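Local coordinates for 190aa long hypothetical protein (Pyrococcus horikoshii, PDB 2DDZ), which is of unknown function but forms a hexamer and belongs to a family of uncharacterised proteins probably related to the class II aminoacyl-tRNA synthetases, at residues M4-I9 against L37-G42. Sequence-based numbering, arbitrary orientation.
Sequences MELLII and LVVFRG
Leu37 and Val39, which bury more surface in this contact than any other residue, lie against Leu6 and Ile8 where strand 5-8 pairs in parallel with strand 36-45. The two are the outer limbs of a beta-alpha-beta unit whose connection carries helix 25-30, and strand 5-8 adds to one flank of a mixed sheet. The backbones zip together through alternating bonds: Leu37 N gives to Glu5 O, and Leu7 N returns one to Leu37 O (3.0 Å). Further along, Val39 N reaches Leu7 O at 2.8 Å and Ile9 N reaches Val39 O at 2.8 Å, so Leu7, Leu37 and Val39 each use both N-H and C=O on the pairing. Leu37 has the larger share of the buried surface. Its CB receives Met4 CE at 3.8 Å, the methionine chain, extended throughout, being long enough to carry its methyl across from the residue before Glu5, while Leu37 CG sits 4.0 Å from Leu6 CD1, the two leucines running alongside each other on one face of the sheet. Beta-branched Val39 and Ile8 suit the extended backbone, and they pack against helix 161-184, Ile8 on Ala169 and Val39 on Met165. On the other face Leu7, Val38 and Ile9 meet Phe30 of helix 25-30, with Ile9 CD1 4.1 Å from Val38 CG1, so the crossover helix is seated on aliphatic groups. Ile9 also lies near a bound guanidine, whose pocket includes Phe30. Ile8 turns CG1 anti to its carbonyl carbon (chi1 -50°), and the second torsion then folds CD1 back toward the neighbouring strand. Ile8 CD1 is modelled 3.3 Å from Val39 CB, closer than carbons normally pack, so the methyl's exact placement is doubtful.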
loop_
_atom_site.group_PDB
_atom_site.type_symbol
_atom_site.label_atom_id
_atom_site.label_comp_id
_atom_site.label_asym_id
_atom_site.label_seq_id
_atom_site.Cartn_x
_atom_site.Cartn_y
_atom_site.Cartn_z
ATOM N N MET E 4 -14.785 -13.227 -12.255
ATOM C CA MET E 4 -13.887 -14.120 -11.464
ATOM C C MET E 4 -13.958 -15.569 -11.994
ATOM O O MET E 4 -14.933 -15.934 -12.649
ATOM C CB MET E 4 -14.326 -14.100 -10.000
ATOM C CG MET E 4 -13.533 -14.994 -9.073
ATOM S SD MET E 4 -14.080 -14.890 -7.363
ATOM C CE MET E 4 -13.134 -16.162 -6.748
ATOM N N GLU E 5 -12.952 -16.390 -11.674
ATOM C CA GLU E 5 -12.865 -17.800 -12.132
ATOM C C GLU E 5 -13.297 -18.850 -11.105
ATOM O O GLU E 5 -12.974 -18.737 -9.925
ATOM C CB GLU E 5 -11.430 -18.139 -12.537
ATOM C CG GLU E 5 -10.976 -17.622 -13.887
ATOM C CD GLU E 5 -11.456 -18.483 -15.041
ATOM O OE1 GLU E 5 -11.296 -19.724 -14.982
ATOM O OE2 GLU E 5 -11.982 -17.913 -16.016
ATOM N N LEU E 6 -13.996 -19.882 -11.576
ATOM C CA LEU E 6 -14.472 -20.957 -10.715
ATOM C C LEU E 6 -14.214 -22.336 -11.318
ATOM O O LEU E 6 -14.410 -22.551 -12.512
ATOM C CB LEU E 6 -15.971 -20.810 -10.448
ATOM C CG LEU E 6 -16.640 -21.987 -9.721
ATOM C CD1 LEU E 6 -16.027 -22.183 -8.339
ATOM C CD2 LEU E 6 -18.121 -21.718 -9.591
ATOM N N LEU E 7 -13.767 -23.265 -10.480
ATOM C CA LEU E 7 -13.492 -24.626 -10.913
ATOM C C LEU E 7 -13.878 -25.628 -9.836
ATOM O O LEU E 7 -13.304 -25.628 -8.748
ATOM C CB LEU E 7 -12.008 -24.810 -11.244
ATOM C CG LEU E 7 -11.604 -26.256 -11.592
ATOM C CD1 LEU E 7 -12.337 -26.693 -12.869
ATOM C CD2 LEU E 7 -10.084 -26.365 -11.791
ATOM N N ILE E 8 -14.860 -26.474 -10.144
ATOM C CA ILE E 8 -15.296 -27.514 -9.221
ATOM C C ILE E 8 -14.774 -28.827 -9.795
ATOM O O ILE E 8 -15.161 -29.208 -10.892
ATOM C CB ILE E 8 -16.832 -27.622 -9.141
ATOM C CG1 ILE E 8 -17.472 -26.256 -8.899
ATOM C CG2 ILE E 8 -17.221 -28.545 -7.997
ATOM C CD1 ILE E 8 -17.070 -25.620 -7.596
ATOM N N ILE E 9 -13.891 -29.508 -9.070
ATOM C CA ILE E 9 -13.340 -30.783 -9.542
ATOM C C ILE E 9 -14.287 -31.922 -9.128
ATOM O O ILE E 9 -14.250 -32.398 -7.998
ATOM C CB ILE E 9 -11.926 -31.005 -8.970
ATOM C CG1 ILE E 9 -11.026 -29.860 -9.441
ATOM C CG2 ILE E 9 -11.361 -32.355 -9.435
ATOM C CD1 ILE E 9 -9.672 -29.838 -8.792
ATOM N N LEU E 37 -11.513 -19.497 -7.427
ATOM C CA LEU E 37 -12.032 -20.347 -6.380
ATOM C C LEU E 37 -12.026 -21.753 -6.980
ATOM O O LEU E 37 -12.588 -21.978 -8.052
ATOM C CB LEU E 37 -13.451 -19.920 -5.996
ATOM C CG LEU E 37 -14.209 -20.868 -5.051
ATOM C CD1 LEU E 37 -13.472 -21.042 -3.720
ATOM C CD2 LEU E 37 -15.591 -20.310 -4.826
ATOM N N VAL E 38 -11.349 -22.675 -6.303
ATOM C CA VAL E 38 -11.260 -24.063 -6.737
ATOM C C VAL E 38 -11.889 -24.919 -5.646
ATOM O O VAL E 38 -11.467 -24.883 -4.495
ATOM C CB VAL E 38 -9.796 -24.508 -6.923
ATOM C CG1 VAL E 38 -9.750 -25.971 -7.378
ATOM C CG2 VAL E 38 -9.104 -23.611 -7.940
ATOM N N VAL E 39 -12.900 -25.693 -6.018
ATOM C CA VAL E 39 -13.606 -26.542 -5.068
ATOM C C VAL E 39 -13.399 -28.002 -5.392
ATOM O O VAL E 39 -13.581 -28.433 -6.530
ATOM C CB VAL E 39 -15.101 -26.215 -5.079
ATOM C CG1 VAL E 39 -15.839 -27.067 -4.072
ATOM C CG2 VAL E 39 -15.289 -24.725 -4.784
ATOM N N PHE E 40 -13.001 -28.762 -4.382
ATOM C CA PHE E 40 -12.778 -30.183 -4.551
ATOM C C PHE E 40 -13.134 -30.955 -3.287
ATOM O O PHE E 40 -13.530 -30.376 -2.270
ATOM C CB PHE E 40 -11.323 -30.459 -4.927
ATOM C CG PHE E 40 -10.321 -29.852 -3.984
ATOM C CD1 PHE E 40 -10.154 -28.472 -3.929
ATOM C CD2 PHE E 40 -9.531 -30.656 -3.164
ATOM C CE1 PHE E 40 -9.185 -27.894 -3.094
ATOM C CE2 PHE E 40 -8.553 -30.089 -2.319
ATOM C CZ PHE E 40 -8.388 -28.704 -2.277
ATOM N N ARG E 41 -12.994 -32.275 -3.362
ATOM C CA ARG E 41 -13.291 -33.148 -2.242
ATOM C C ARG E 41 -12.149 -34.143 -2.058
ATOM O O ARG E 41 -11.490 -34.544 -3.023
ATOM C CB ARG E 41 -14.615 -33.881 -2.485
ATOM C CG ARG E 41 -15.125 -34.699 -1.306
ATOM C CD ARG E 41 -16.448 -35.384 -1.666
ATOM N NE ARG E 41 -16.957 -36.266 -0.613
ATOM C CZ ARG E 41 -18.055 -37.015 -0.720
ATOM N NH1 ARG E 41 -18.773 -36.999 -1.836
ATOM N NH2 ARG E 41 -18.438 -37.783 0.291
ATOM N N GLY E 42 -11.902 -34.524 -0.809
ATOM C CA GLY E 42 -10.830 -35.460 -0.540
ATOM C C GLY E 42 -10.472 -35.500 0.928
ATOM O O GLY E 42 -11.214 -34.986 1.772
#